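Local coordinates for toxin-like protein (Paenibacillus larvae subsp. larvae BRL-230010, PDB 5DZQ) that probably acts as a C3-like mono-ADP-ribosyltransferase toxin, transferring ADP-ribose from NAD+ to a protein of its host, at residues N55-A60 with E70-I75; V116-F121 with I196-G201; G167-I172 with E180-R185; Y189-M194 with I205-T210. All coordinates share one frame; numbering follows the deposited sequence.

Interaction 1 of 4, residues N55-A60 with E70-I75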
loop_
_atom_site.group_PDB
_atom_site.type_symbol
_atom_site.label_atom_id
_atom_site.label_comp_id
_atom_site.label_asym_id
_atom_site.label_seq_id
_atom_site.Cartn_x
_atom_site.Cartn_y
_atom_site.Cartn_z
ATOM N N ASN B 55 0.886 1.398 10.981
ATOM C CA ASN B 55 -0.154 0.395 11.187
ATOM C C ASN B 55 0.373 -1.006 11.454
ATOM O O ASN B 55 -0.250 -1.767 12.197
ATOM C CB ASN B 55 -1.103 0.390 9.998
ATOM C CG ASN B 55 -1.882 1.690 9.881
ATOM O OD1 ASN B 55 -2.102 2.376 10.871
ATOM N ND2 ASN B 55 -2.289 2.036 8.672
ATOM N N THR B 56 1.514 -1.371 10.872
ATOM C CA THR B 56 2.052 -2.688 11.168
ATOM C C THR B 56 2.535 -2.703 12.632
ATOM O O THR B 56 2.385 -3.704 13.329
ATOM C CB THR B 56 3.188 -3.088 10.185
ATOM O OG1 THR B 56 4.213 -2.095 10.201
ATOM C CG2 THR B 56 2.647 -3.196 8.782
ATOM N N TYR B 57 3.077 -1.587 13.113
ATOM C CA TYR B 57 3.460 -1.486 14.530
ATOM C C TYR B 57 2.242 -1.659 15.452
ATOM O O TYR B 57 2.284 -2.392 16.448
ATOM C CB TYR B 57 4.134 -0.142 14.830
ATOM C CG TYR B 57 4.359 0.139 16.325
ATOM C CD1 TYR B 57 5.347 -0.523 17.040
ATOM C CD2 TYR B 57 3.582 1.075 17.008
ATOM C CE1 TYR B 57 5.560 -0.263 18.404
ATOM C CE2 TYR B 57 3.781 1.339 18.364
ATOM C CZ TYR B 57 4.770 0.669 19.059
ATOM O OH TYR B 57 4.969 0.927 20.411
ATOM N N LEU B 58 1.160 -0.974 15.120
ATOM C CA LEU B 58 -0.042 -1.015 15.952
ATOM C C LEU B 58 -0.668 -2.414 15.948
ATOM O O LEU B 58 -1.083 -2.933 16.994
ATOM C CB LEU B 58 -1.046 0.034 15.463
ATOM C CG LEU B 58 -0.643 1.478 15.778
ATOM C CD1 LEU B 58 -1.553 2.449 15.073
ATOM C CD2 LEU B 58 -0.698 1.724 17.295
ATOM N N ARG B 59 -0.717 -3.034 14.773
ATOM C CA ARG B 59 -1.299 -4.367 14.641
ATOM C C ARG B 59 -0.446 -5.421 15.334
ATOM O O ARG B 59 -0.973 -6.357 15.922
ATOM C CB ARG B 59 -1.488 -4.739 13.164
ATOM C CG ARG B 59 -2.621 -3.984 12.485
ATOM C CD ARG B 59 -2.793 -4.422 11.054
ATOM N NE ARG B 59 -3.506 -3.413 10.286
ATOM C CZ ARG B 59 -2.982 -2.757 9.257
ATOM N NH1 ARG B 59 -1.743 -3.027 8.863
ATOM N NH2 ARG B 59 -3.701 -1.844 8.612
ATOM N N ALA B 60 0.875 -5.257 15.295
ATOM C CA ALA B 60 1.758 -6.253 15.876
ATOM C C ALA B 60 1.496 -6.374 17.375
ATOM O O ALA B 60 1.594 -7.455 17.946
ATOM C CB ALA B 60 3.207 -5.900 15.616
ATOM N N GLU B 70 9.484 5.853 20.867
ATOM C CA GLU B 70 9.636 7.000 19.983
ATOM C C GLU B 70 8.453 7.136 19.035
ATOM O O GLU B 70 7.926 8.232 18.864
ATOM C CB GLU B 70 10.944 6.915 19.198
ATOM C CG GLU B 70 12.190 7.143 20.056
ATOM C CD GLU B 70 12.160 8.468 20.816
ATOM O OE1 GLU B 70 11.694 9.482 20.252
ATOM O OE2 GLU B 70 12.602 8.496 21.984
ATOM N N ILE B 71 8.021 6.037 18.423
ATOM C CA ILE B 71 6.844 6.116 17.570
ATOM C C ILE B 71 5.591 6.292 18.431
ATOM O O ILE B 71 4.608 6.875 17.980
ATOM C CB ILE B 71 6.689 4.884 16.649
ATOM C CG1 ILE B 71 5.575 5.133 15.632
ATOM C CG2 ILE B 71 6.417 3.644 17.441
ATOM C CD1 ILE B 71 5.081 3.898 14.912
ATOM N N ASP B 72 5.630 5.810 19.673
ATOM C CA ASP B 72 4.519 6.011 20.593
ATOM C C ASP B 72 4.249 7.496 20.746
ATOM O O ASP B 72 3.103 7.911 20.811
ATOM C CB ASP B 72 4.807 5.388 21.961
ATOM C CG ASP B 72 4.725 3.875 21.943
ATOM O OD1 ASP B 72 4.179 3.313 20.969
ATOM O OD2 ASP B 72 5.208 3.244 22.903
ATOM N N LYS B 73 5.315 8.293 20.793
ATOM C CA LYS B 73 5.174 9.745 20.929
ATOM C C LYS B 73 4.344 10.341 19.788
ATOM O O LYS B 73 3.448 11.162 20.022
ATOM C CB LYS B 73 6.548 10.421 20.973
ATOM C CG LYS B 73 7.267 10.335 22.307
ATOM C CD LYS B 73 8.458 11.293 22.327
ATOM C CE LYS B 73 9.205 11.257 23.655
ATOM N NZ LYS B 73 9.929 9.969 23.852
ATOM N N LYS B 74 4.638 9.925 18.559
ATOM C CA LYS B 74 3.885 10.396 17.394
ATOM C C LYS B 74 2.446 9.912 17.426
ATOM O O LYS B 74 1.516 10.628 17.040
ATOM C CB LYS B 74 4.528 9.913 16.082
ATOM C CG LYS B 74 5.958 10.343 15.850
ATOM C CD LYS B 74 6.402 9.841 14.482
ATOM C CE LYS B 74 7.906 9.920 14.313
ATOM N NZ LYS B 74 8.328 9.335 13.007
ATOM N N ILE B 75 2.269 8.665 17.834
ATOM C CA ILE B 75 0.947 8.063 17.790
ATOM C C ILE B 75 0.040 8.822 18.750
ATOM O O ILE B 75 -1.118 9.096 18.432
ATOM C CB ILE B 75 0.997 6.551 18.128
ATOM C CG1 ILE B 75 1.514 5.761 16.909
ATOM C CG2 ILE B 75 -0.375 6.045 18.537
ATOM C CD1 ILE B 75 1.848 4.328 17.200
#
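Y57 and I71 are the nearest CA pair, 8.9 Å apart, between two helical segments whose axes run 103° apart and come no closer than 11.7 Å. This nearly perpendicular helix-loop-helix pair belongs to the helical N-terminal part of the ADP-ribosyltransferase exoenzyme fold. At so wide a spacing long side chains must fill the gap, and Y57 does most of that work. A chi1 of 171° turns CG away from the Y57 N and carries the ring across to helix 69-83. I71 presents its branch methyl to one face: CG2 stands 3.7 Å from the centroid of the Y57 ring, a CH-pi contact, while the isoleucine and tyrosine run antiparallel alongside one another. I75 arrives at the ring edge instead, and its CD1 also meets L58 CD2 tip to tip at 3.6 Å, so one methyl joins two residues of helix 51-60. The polar end of the ring is buried but satisfied. Its hydroxyl donates to D72 and accepts from K68 N in the connecting loop, whereas D72 OD2 accepts from G66 N, so D72 ties that loop to its own helix. N108 of the second subunit packs on Y57 and I71. The ring and carboxylate planes stand 49° apart, and Y57 OH reaches D72 OD1 on its syn side at 2.6 Å.

Interaction 2 of 4, residues V116-F121 with I196-G201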
loop_
_atom_site.group_PDB
_atom_site.type_symbol
_atom_site.label_atom_id
_atom_site.label_comp_id
_atom_site.label_asym_id
_atom_site.label_seq_id
_atom_site.Cartn_x
_atom_site.Cartn_y
_atom_site.Cartn_z
ATOM N N VAL B 116 -15.103 -17.808 -4.920
ATOM C CA VAL B 116 -15.073 -17.970 -3.470
ATOM C C VAL B 116 -15.481 -19.381 -3.076
ATOM O O VAL B 116 -16.504 -19.888 -3.536
ATOM C CB VAL B 116 -16.009 -16.976 -2.752
ATOM C CG1 VAL B 116 -15.940 -17.173 -1.239
ATOM C CG2 VAL B 116 -15.656 -15.558 -3.116
ATOM N N ASN B 117 -14.665 -20.006 -2.232
ATOM C CA ASN B 117 -14.978 -21.299 -1.634
ATOM C C ASN B 117 -16.260 -21.197 -0.805
ATOM O O ASN B 117 -16.266 -20.601 0.273
ATOM C CB ASN B 117 -13.797 -21.772 -0.772
ATOM C CG ASN B 117 -13.921 -23.221 -0.343
ATOM O OD1 ASN B 117 -14.992 -23.676 0.058
ATOM N ND2 ASN B 117 -12.815 -23.954 -0.421
ATOM N N ARG B 118 -17.343 -21.776 -1.311
ATOM C CA ARG B 118 -18.654 -21.594 -0.696
ATOM C C ARG B 118 -18.740 -22.169 0.720
ATOM O O ARG B 118 -19.259 -21.516 1.629
ATOM C CB ARG B 118 -19.736 -22.208 -1.579
ATOM C CG ARG B 118 -19.975 -21.447 -2.889
ATOM C CD ARG B 118 -20.107 -19.946 -2.650
ATOM N NE ARG B 118 -20.643 -19.227 -3.814
ATOM C CZ ARG B 118 -19.902 -18.614 -4.742
ATOM N NH1 ARG B 118 -18.575 -18.628 -4.677
ATOM N NH2 ARG B 118 -20.490 -17.991 -5.752
ATOM N N GLU B 119 -18.224 -23.379 0.916
ATOM C CA GLU B 119 -18.274 -23.997 2.236
ATOM C C GLU B 119 -17.434 -23.214 3.237
ATOM O O GLU B 119 -17.860 -22.979 4.368
ATOM C CB GLU B 119 -17.804 -25.451 2.182
ATOM C CG GLU B 119 -18.119 -26.228 3.454
ATOM C CD GLU B 119 -17.481 -27.603 3.483
ATOM O OE1 GLU B 119 -17.876 -28.468 2.668
ATOM O OE2 GLU B 119 -16.582 -27.816 4.325
ATOM N N LEU B 120 -16.245 -22.791 2.823
ATOM C CA LEU B 120 -15.387 -22.037 3.717
ATOM C C LEU B 120 -15.916 -20.626 3.967
ATOM O O LEU B 120 -15.679 -20.055 5.037
ATOM C CB LEU B 120 -13.961 -21.961 3.169
ATOM C CG LEU B 120 -12.931 -21.603 4.245
ATOM C CD1 LEU B 120 -12.766 -22.756 5.239
ATOM C CD2 LEU B 120 -11.591 -21.198 3.644
ATOM N N PHE B 121 -16.615 -20.049 2.988
ATOM C CA PHE B 121 -17.182 -18.722 3.193
ATOM C C PHE B 121 -18.210 -18.776 4.313
ATOM O O PHE B 121 -18.254 -17.896 5.175
ATOM C CB PHE B 121 -17.821 -18.178 1.916
ATOM C CG PHE B 121 -18.451 -16.821 2.089
ATOM C CD1 PHE B 121 -17.663 -15.680 2.172
ATOM C CD2 PHE B 121 -19.829 -16.685 2.166
ATOM C CE1 PHE B 121 -18.240 -14.430 2.332
ATOM C CE2 PHE B 121 -20.410 -15.431 2.328
ATOM C CZ PHE B 121 -19.615 -14.305 2.410
ATOM N N ILE B 196 -21.172 -12.673 -0.921
ATOM C CA ILE B 196 -20.383 -12.761 -2.134
ATOM C C ILE B 196 -21.060 -12.030 -3.281
ATOM O O ILE B 196 -22.197 -12.327 -3.626
ATOM C CB ILE B 196 -20.171 -14.226 -2.548
ATOM C CG1 ILE B 196 -19.477 -15.009 -1.428
ATOM C CG2 ILE B 196 -19.395 -14.306 -3.864
ATOM C CD1 ILE B 196 -19.603 -16.512 -1.588
ATOM N N ILE B 197 -20.355 -11.087 -3.886
ATOM C CA ILE B 197 -20.860 -10.433 -5.082
ATOM C C ILE B 197 -20.297 -11.143 -6.309
ATOM O O ILE B 197 -19.079 -11.238 -6.490
ATOM C CB ILE B 197 -20.487 -8.942 -5.123
ATOM C CG1 ILE B 197 -21.036 -8.227 -3.889
ATOM C CG2 ILE B 197 -21.037 -8.283 -6.369
ATOM C CD1 ILE B 197 -20.655 -6.757 -3.827
ATOM N N VAL B 198 -21.194 -11.660 -7.136
ATOM C CA VAL B 198 -20.807 -12.394 -8.340
ATOM C C VAL B 198 -20.758 -11.450 -9.527
ATOM O O VAL B 198 -21.796 -10.957 -9.954
ATOM C CB VAL B 198 -21.802 -13.538 -8.626
ATOM C CG1 VAL B 198 -21.366 -14.329 -9.854
ATOM C CG2 VAL B 198 -21.907 -14.433 -7.414
ATOM N N ASN B 199 -19.548 -11.189 -10.034
ATOM C CA ASN B 199 -19.348 -10.317 -11.182
ATOM C C ASN B 199 -19.119 -11.141 -12.439
ATOM O O ASN B 199 -19.065 -12.369 -12.371
ATOM C CB ASN B 199 -18.153 -9.380 -10.962
ATOM C CG ASN B 199 -18.188 -8.674 -9.620
ATOM O OD1 ASN B 199 -19.168 -8.034 -9.260
ATOM N ND2 ASN B 199 -17.095 -8.778 -8.879
ATOM N N LYS B 200 -18.953 -10.470 -13.578
ATOM C CA LYS B 200 -18.759 -11.159 -14.854
ATOM C C LYS B 200 -17.491 -12.001 -14.885
ATOM O O LYS B 200 -17.488 -13.077 -15.461
ATOM C CB LYS B 200 -18.723 -10.166 -16.021
ATOM C CG LYS B 200 -20.060 -9.970 -16.729
ATOM C CD LYS B 200 -19.886 -9.030 -17.904
ATOM C CE LYS B 200 -20.697 -7.768 -17.741
ATOM N NZ LYS B 200 -20.122 -6.684 -18.573
ATOM N N GLY B 201 -16.413 -11.519 -14.274
ATOM C CA GLY B 201 -15.155 -12.242 -14.341
ATOM C C GLY B 201 -14.438 -12.343 -13.016
ATOM O O GLY B 201 -13.225 -12.529 -12.970
#
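I196 carries most of this contact, its side chain entering a pocket formed by V116, R118 and F121. Its CG1 lies 3.7 Å from the centroid of the F121 ring and only 5° off the normal, a CH-pi contact over the ring centre. Beyond it, I196 CD1 touches V116 CG1 at 3.7 Å, tip to tip, and R118 CD at 3.6 Å, and also lies over one face of the guanidinium. That group is held near its own plane: R118 NH1 donates to V116 O at 2.7 Å, on a lone pair in the carbonyl plane, and forms a salt bridge with E203 of the adjoining strand. Two residues on, V198 adds a peripheral touch, its CG2 4.2 Å from R118 NH2. The helix bearing R118 and F121 is started by N117, whose OD1 accepts from L120 N at 3.2 Å, with the donor above the amide plane. An N-capped helix thus packs its first turn against strand 187-198, as expected where helices cover the central sheet of this alpha/beta transferase fold.

Interaction 3 of 4, residues G167-I172 with E180-R185; sequences GYVDKI and ELLLPR
G167 and L182 form a hydrogen-bonded antiparallel pair, with G167 N to L182 O at 3.0 Å and L182 N to G167 O at 2.8 Å. V169 and E180 make the second such pair, again using both N-H groups and both carbonyls; V169 N meets E180 O almost straight, at 170°. Between them, at the non-hydrogen-bonded pair Y168-L181, the L181 carbonyl faces the other way and takes the hydroxyl of T141, and L181 also has a backbone hydrogen bond to T141. Here the contact is apolar: L181 CD1 sits over the centre of the Y168 ring, 3.7 Å from its centroid. On the other face of the hairpin V169 CG1 packs on L182 CB at 4.0 Å. Past the paired strands, K171 swings back across E180, and a chi4 of 82° brings K171 NZ to 2.6 Å from E180 OE2, on the anti side of the carboxylate; NZ also bonds weakly to S142. E180 and Q178 match the QxE pattern and S140, T141 and S142 the STS motif of C3-like transferases, so E180 is probably the catalytic glutamate. The chemistry implies a glutamate held at backbone N and O, its carboxylate probably steadied by the K171 ion pair.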
loop_
_atom_site.group_PDB
_atom_site.type_symbol
_atom_site.label_atom_id
_atom_site.label_comp_id
_atom_site.label_asym_id
_atom_site.label_seq_id
_atom_site.Cartn_x
_atom_site.Cartn_y
_atom_site.Cartn_z
ATOM N N GLY B 167 -11.294 12.500 10.294
ATOM C CA GLY B 167 -10.827 13.676 9.585
ATOM C C GLY B 167 -10.572 13.403 8.115
ATOM O O GLY B 167 -10.056 12.344 7.752
ATOM N N TYR B 168 -10.956 14.350 7.262
ATOM C CA TYR B 168 -10.646 14.230 5.842
ATOM C C TYR B 168 -9.190 14.582 5.586
ATOM O O TYR B 168 -8.675 15.576 6.108
ATOM C CB TYR B 168 -11.566 15.124 5.017
ATOM C CG TYR B 168 -12.997 14.626 4.974
ATOM C CD1 TYR B 168 -13.900 14.947 5.985
ATOM C CD2 TYR B 168 -13.442 13.825 3.928
ATOM C CE1 TYR B 168 -15.220 14.487 5.951
ATOM C CE2 TYR B 168 -14.757 13.369 3.882
ATOM C CZ TYR B 168 -15.635 13.700 4.892
ATOM O OH TYR B 168 -16.932 13.236 4.839
ATOM N N VAL B 169 -8.525 13.765 4.778
ATOM C CA VAL B 169 -7.126 13.982 4.446
ATOM C C VAL B 169 -6.905 13.970 2.937
ATOM O O VAL B 169 -7.725 13.436 2.189
ATOM C CB VAL B 169 -6.243 12.913 5.092
ATOM C CG1 VAL B 169 -6.391 12.960 6.610
ATOM C CG2 VAL B 169 -6.619 11.533 4.564
ATOM N N ASP B 170 -5.800 14.566 2.493
ATOM C CA ASP B 170 -5.409 14.502 1.089
ATOM C C ASP B 170 -5.082 13.064 0.713
ATOM O O ASP B 170 -4.351 12.382 1.428
ATOM C CB ASP B 170 -4.206 15.410 0.817
ATOM C CG ASP B 170 -4.513 16.878 1.073
ATOM O OD1 ASP B 170 -5.180 17.500 0.223
ATOM O OD2 ASP B 170 -4.087 17.408 2.123
ATOM N N LYS B 171 -5.642 12.588 -0.393
ATOM C CA LYS B 171 -5.349 11.232 -0.845
ATOM C C LYS B 171 -3.944 11.220 -1.433
ATOM O O LYS B 171 -3.527 12.191 -2.062
ATOM C CB LYS B 171 -6.381 10.757 -1.877
ATOM C CG LYS B 171 -6.328 9.263 -2.205
ATOM C CD LYS B 171 -7.453 8.874 -3.171
ATOM C CE LYS B 171 -7.692 7.372 -3.201
ATOM N NZ LYS B 171 -8.556 6.926 -2.073
ATOM N N ILE B 172 -3.201 10.142 -1.207
ATOM C CA ILE B 172 -1.848 10.049 -1.759
ATOM C C ILE B 172 -1.842 9.312 -3.101
ATOM O O ILE B 172 -0.817 8.774 -3.517
ATOM C CB ILE B 172 -0.873 9.341 -0.787
ATOM C CG1 ILE B 172 -1.379 7.937 -0.442
ATOM C CG2 ILE B 172 -0.683 10.168 0.475
ATOM C CD1 ILE B 172 -0.363 7.085 0.276
ATOM N N GLU B 180 -9.479 11.295 1.341
ATOM C CA GLU B 180 -9.860 10.085 2.040
ATOM C C GLU B 180 -10.358 10.490 3.426
ATOM O O GLU B 180 -10.121 11.621 3.872
ATOM C CB GLU B 180 -8.678 9.111 2.160
ATOM C CG GLU B 180 -8.226 8.520 0.827
ATOM C CD GLU B 180 -7.280 7.336 0.980
ATOM O OE1 GLU B 180 -6.822 7.071 2.107
ATOM O OE2 GLU B 180 -6.996 6.659 -0.031
ATOM N N LEU B 181 -11.048 9.575 4.096
ATOM C CA LEU B 181 -11.504 9.822 5.449
ATOM C C LEU B 181 -10.693 8.946 6.401
ATOM O O LEU B 181 -10.627 7.718 6.249
ATOM C CB LEU B 181 -13.002 9.554 5.585
ATOM C CG LEU B 181 -13.608 9.918 6.945
ATOM C CD1 LEU B 181 -13.425 11.407 7.274
ATOM C CD2 LEU B 181 -15.076 9.540 7.010
ATOM N N LEU B 182 -10.061 9.587 7.376
ATOM C CA LEU B 182 -9.148 8.898 8.274
ATOM C C LEU B 182 -9.801 8.724 9.627
ATOM O O LEU B 182 -10.215 9.693 10.257
ATOM C CB LEU B 182 -7.834 9.676 8.413
ATOM C CG LEU B 182 -6.826 9.095 9.403
ATOM C CD1 LEU B 182 -6.378 7.700 8.954
ATOM C CD2 LEU B 182 -5.632 10.031 9.528
ATOM N N LEU B 183 -9.912 7.482 10.074
ATOM C CA LEU B 183 -10.540 7.224 11.361
ATOM C C LEU B 183 -9.477 6.868 12.394
ATOM O O LEU B 183 -8.390 6.414 12.031
ATOM C CB LEU B 183 -11.586 6.104 11.239
ATOM C CG LEU B 183 -13.006 6.573 10.894
ATOM C CD1 LEU B 183 -13.093 7.017 9.449
ATOM C CD2 LEU B 183 -14.046 5.504 11.195
ATOM N N PRO B 184 -9.778 7.100 13.692
ATOM C CA PRO B 184 -8.837 6.759 14.762
ATOM C C PRO B 184 -8.386 5.293 14.737
ATOM O O PRO B 184 -9.093 4.406 14.246
ATOM C CB PRO B 184 -9.642 7.037 16.044
ATOM C CG PRO B 184 -10.637 8.074 15.646
ATOM C CD PRO B 184 -10.979 7.787 14.204
ATOM N N ARG B 185 -7.212 5.043 15.291
ATOM C CA ARG B 185 -6.794 3.679 15.552
ATOM C C ARG B 185 -7.749 3.074 16.592
ATOM O O ARG B 185 -8.471 3.803 17.285
ATOM C CB ARG B 185 -5.344 3.632 16.030
ATOM C CG ARG B 185 -5.137 4.215 17.419
ATOM C CD ARG B 185 -3.665 4.269 17.759
ATOM N NE ARG B 185 -3.449 4.806 19.098
ATOM C CZ ARG B 185 -3.309 4.068 20.193
ATOM N NH1 ARG B 185 -3.358 2.746 20.129
ATOM N NH2 ARG B 185 -3.105 4.659 21.359
#

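Interaction 4 of 4, residues Y189-M194 with I205-T210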
loop_
_atom_site.group_PDB
_atom_site.type_symbol
_atom_site.label_atom_id
_atom_site.label_comp_id
_atom_site.label_asym_id
_atom_site.label_seq_id
_atom_site.Cartn_x
_atom_site.Cartn_y
_atom_site.Cartn_z
ATOM N N TYR B 189 -16.060 -1.647 14.833
ATOM C CA TYR B 189 -17.127 -1.661 13.859
ATOM C C TYR B 189 -17.876 -2.984 13.915
ATOM O O TYR B 189 -17.280 -4.046 14.123
ATOM C CB TYR B 189 -16.579 -1.394 12.447
ATOM C CG TYR B 189 -15.542 -2.383 11.980
ATOM C CD1 TYR B 189 -14.198 -2.208 12.285
ATOM C CD2 TYR B 189 -15.901 -3.488 11.216
ATOM C CE1 TYR B 189 -13.239 -3.115 11.855
ATOM C CE2 TYR B 189 -14.954 -4.395 10.780
ATOM C CZ TYR B 189 -13.624 -4.202 11.101
ATOM O OH TYR B 189 -12.682 -5.101 10.676
ATOM N N LYS B 190 -19.193 -2.907 13.760
ATOM C CA LYS B 190 -20.021 -4.098 13.768
ATOM C C LYS B 190 -20.266 -4.565 12.345
ATOM O O LYS B 190 -20.724 -3.798 11.496
ATOM C CB LYS B 190 -21.346 -3.836 14.477
ATOM C CG LYS B 190 -22.303 -5.015 14.441
ATOM C CD LYS B 190 -23.667 -4.600 14.954
ATOM C CE LYS B 190 -24.636 -5.761 14.939
ATOM N NZ LYS B 190 -24.206 -6.809 15.895
ATOM N N ILE B 191 -19.965 -5.826 12.080
ATOM C CA ILE B 191 -20.200 -6.365 10.756
ATOM C C ILE B 191 -21.684 -6.685 10.641
ATOM O O ILE B 191 -22.187 -7.601 11.296
ATOM C CB ILE B 191 -19.326 -7.597 10.497
ATOM C CG1 ILE B 191 -17.861 -7.155 10.431
ATOM C CG2 ILE B 191 -19.745 -8.304 9.216
ATOM C CD1 ILE B 191 -16.882 -8.272 10.206
ATOM N N ASP B 192 -22.388 -5.888 9.840
ATOM C CA ASP B 192 -23.842 -5.992 9.731
ATOM C C ASP B 192 -24.236 -7.114 8.782
ATOM O O ASP B 192 -25.187 -7.847 9.030
ATOM C CB ASP B 192 -24.451 -4.670 9.241
ATOM C CG ASP B 192 -24.273 -3.522 10.234
ATOM O OD1 ASP B 192 -24.599 -3.687 11.429
ATOM O OD2 ASP B 192 -23.823 -2.437 9.807
ATOM N N LYS B 193 -23.498 -7.242 7.688
ATOM C CA LYS B 193 -23.836 -8.215 6.659
ATOM C C LYS B 193 -22.586 -8.622 5.907
ATOM O O LYS B 193 -21.645 -7.842 5.780
ATOM C CB LYS B 193 -24.875 -7.634 5.700
ATOM C CG LYS B 193 -25.683 -8.659 4.927
ATOM C CD LYS B 193 -26.763 -7.966 4.109
ATOM C CE LYS B 193 -27.750 -8.954 3.503
ATOM N NZ LYS B 193 -28.845 -8.251 2.761
ATOM N N MET B 194 -22.571 -9.844 5.406
ATOM C CA MET B 194 -21.415 -10.344 4.680
ATOM C C MET B 194 -21.876 -11.262 3.555
ATOM O O MET B 194 -22.648 -12.189 3.797
ATOM C CB MET B 194 -20.481 -11.078 5.648
ATOM C CG MET B 194 -19.068 -11.229 5.185
ATOM S SD MET B 194 -18.006 -11.720 6.571
ATOM C CE MET B 194 -16.519 -12.145 5.680
ATOM N N ILE B 205 -15.724 -10.529 -2.048
ATOM C CA ILE B 205 -16.260 -10.723 -0.716
ATOM C C ILE B 205 -16.649 -9.358 -0.202
ATOM O O ILE B 205 -15.804 -8.468 -0.096
ATOM C CB ILE B 205 -15.245 -11.409 0.219
ATOM C CG1 ILE B 205 -15.062 -12.868 -0.209
ATOM C CG2 ILE B 205 -15.711 -11.334 1.660
ATOM C CD1 ILE B 205 -13.837 -13.541 0.391
ATOM N N LYS B 206 -17.938 -9.185 0.077
ATOM C CA LYS B 206 -18.487 -7.895 0.475
ATOM C C LYS B 206 -18.752 -7.877 1.973
ATOM O O LYS B 206 -19.398 -8.774 2.506
ATOM C CB LYS B 206 -19.777 -7.595 -0.307
ATOM C CG LYS B 206 -20.495 -6.280 0.067
ATOM C CD LYS B 206 -19.581 -5.068 -0.094
ATOM C CE LYS B 206 -20.284 -3.904 -0.772
ATOM N NZ LYS B 206 -21.403 -3.321 0.006
ATOM N N ILE B 207 -18.221 -6.866 2.652
ATOM C CA ILE B 207 -18.466 -6.676 4.075
ATOM C C ILE B 207 -19.165 -5.344 4.294
ATOM O O ILE B 207 -18.673 -4.310 3.866
ATOM C CB ILE B 207 -17.153 -6.714 4.904
ATOM C CG1 ILE B 207 -16.459 -8.066 4.719
ATOM C CG2 ILE B 207 -17.461 -6.442 6.393
ATOM C CD1 ILE B 207 -15.029 -8.116 5.240
ATOM N N GLU B 208 -20.317 -5.368 4.950
ATOM C CA GLU B 208 -21.015 -4.136 5.285
ATOM C C GLU B 208 -20.985 -3.940 6.802
ATOM O O GLU B 208 -21.405 -4.821 7.557
ATOM C CB GLU B 208 -22.451 -4.169 4.743
ATOM C CG GLU B 208 -22.464 -4.401 3.232
ATOM C CD GLU B 208 -23.848 -4.296 2.621
ATOM O OE1 GLU B 208 -24.839 -4.410 3.369
ATOM O OE2 GLU B 208 -23.934 -4.101 1.390
ATOM N N ALA B 209 -20.472 -2.793 7.248
ATOM C CA ALA B 209 -20.224 -2.587 8.672
ATOM C C ALA B 209 -20.614 -1.190 9.141
ATOM O O ALA B 209 -20.706 -0.251 8.345
ATOM C CB ALA B 209 -18.758 -2.850 8.995
ATOM N N THR B 210 -20.843 -1.065 10.442
ATOM C CA THR B 210 -21.170 0.220 11.050
ATOM C C THR B 210 -20.174 0.563 12.152
ATOM O O THR B 210 -19.965 -0.224 13.063
ATOM C CB THR B 210 -22.589 0.218 11.636
ATOM O OG1 THR B 210 -23.529 -0.057 10.591
ATOM C CG2 THR B 210 -22.910 1.571 12.248
#
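I191 and A209 pair without hydrogen bonds, CA atoms 4.3 Å apart, on the apolar side of this antiparallel hairpin. There I207 stands beside M194, both pointing the same way, with M194 CG 4.1 Å from I207 CG1; I207 CG2 meets I191 CG2 obliquely. Helix 118-128 covers I191 and M194 through Y128, with L124 also on M194, contributing to their burial. Y189 extends the layer, its CD2 lying 3.7 Å from A209 CB.

The opposite face is polar and looser. K193 and E208 run side by side, but their charged ends stay apart; the E208 carboxylate is turned instead to Y195 OH and to K206 NZ, which meets the anti lone pair of OE2 at 3.0 Å. D192 is exposed, yet T210 OG1 donates to the syn lone pair of D192 OD2 at 2.5 Å, and the same oxygen binds a glycerol, probably from the crystallisation liquor.

Along the strands, between the I191-A209 and K193-E208 pairs, the register slips by one. D192 N, at 2.7 Å, and K193 N, at 3.2 Å, both donate to E208 O, the first bond bent to 141° and the second straighter. K190-T210 and K193-E208 keep hydrogen-bonded pairing around the irregularity. Two residues facing one across an antiparallel pair define a classic beta bulge, set here within the central mixed sheet of the transferase fold.

From the N terminus, interaction 1 comes first and closes the short loop between helices 51-60 and 69-83. Interaction 2 opens next, at 116-121, and reaches forward to strand 187-198; interaction 3, a hairpin of the three-stranded sheet, falls wholly within that span. Interaction 4 crosses interaction 2, since 196-201 lies between its two segments; they share strand 187-198 and touch where F121 CZ approaches M194 O at 3.9 Å. Interactions 1 and 3 also meet, I75 CG2 lying 3.4 Å from R185 NE. Two groups result, helices with the smaller sheet and helix 118-128 with the central sheet, linked along the chain between strands 179-183 and 187-198; Y168 and L181 also rest on strand 91-97.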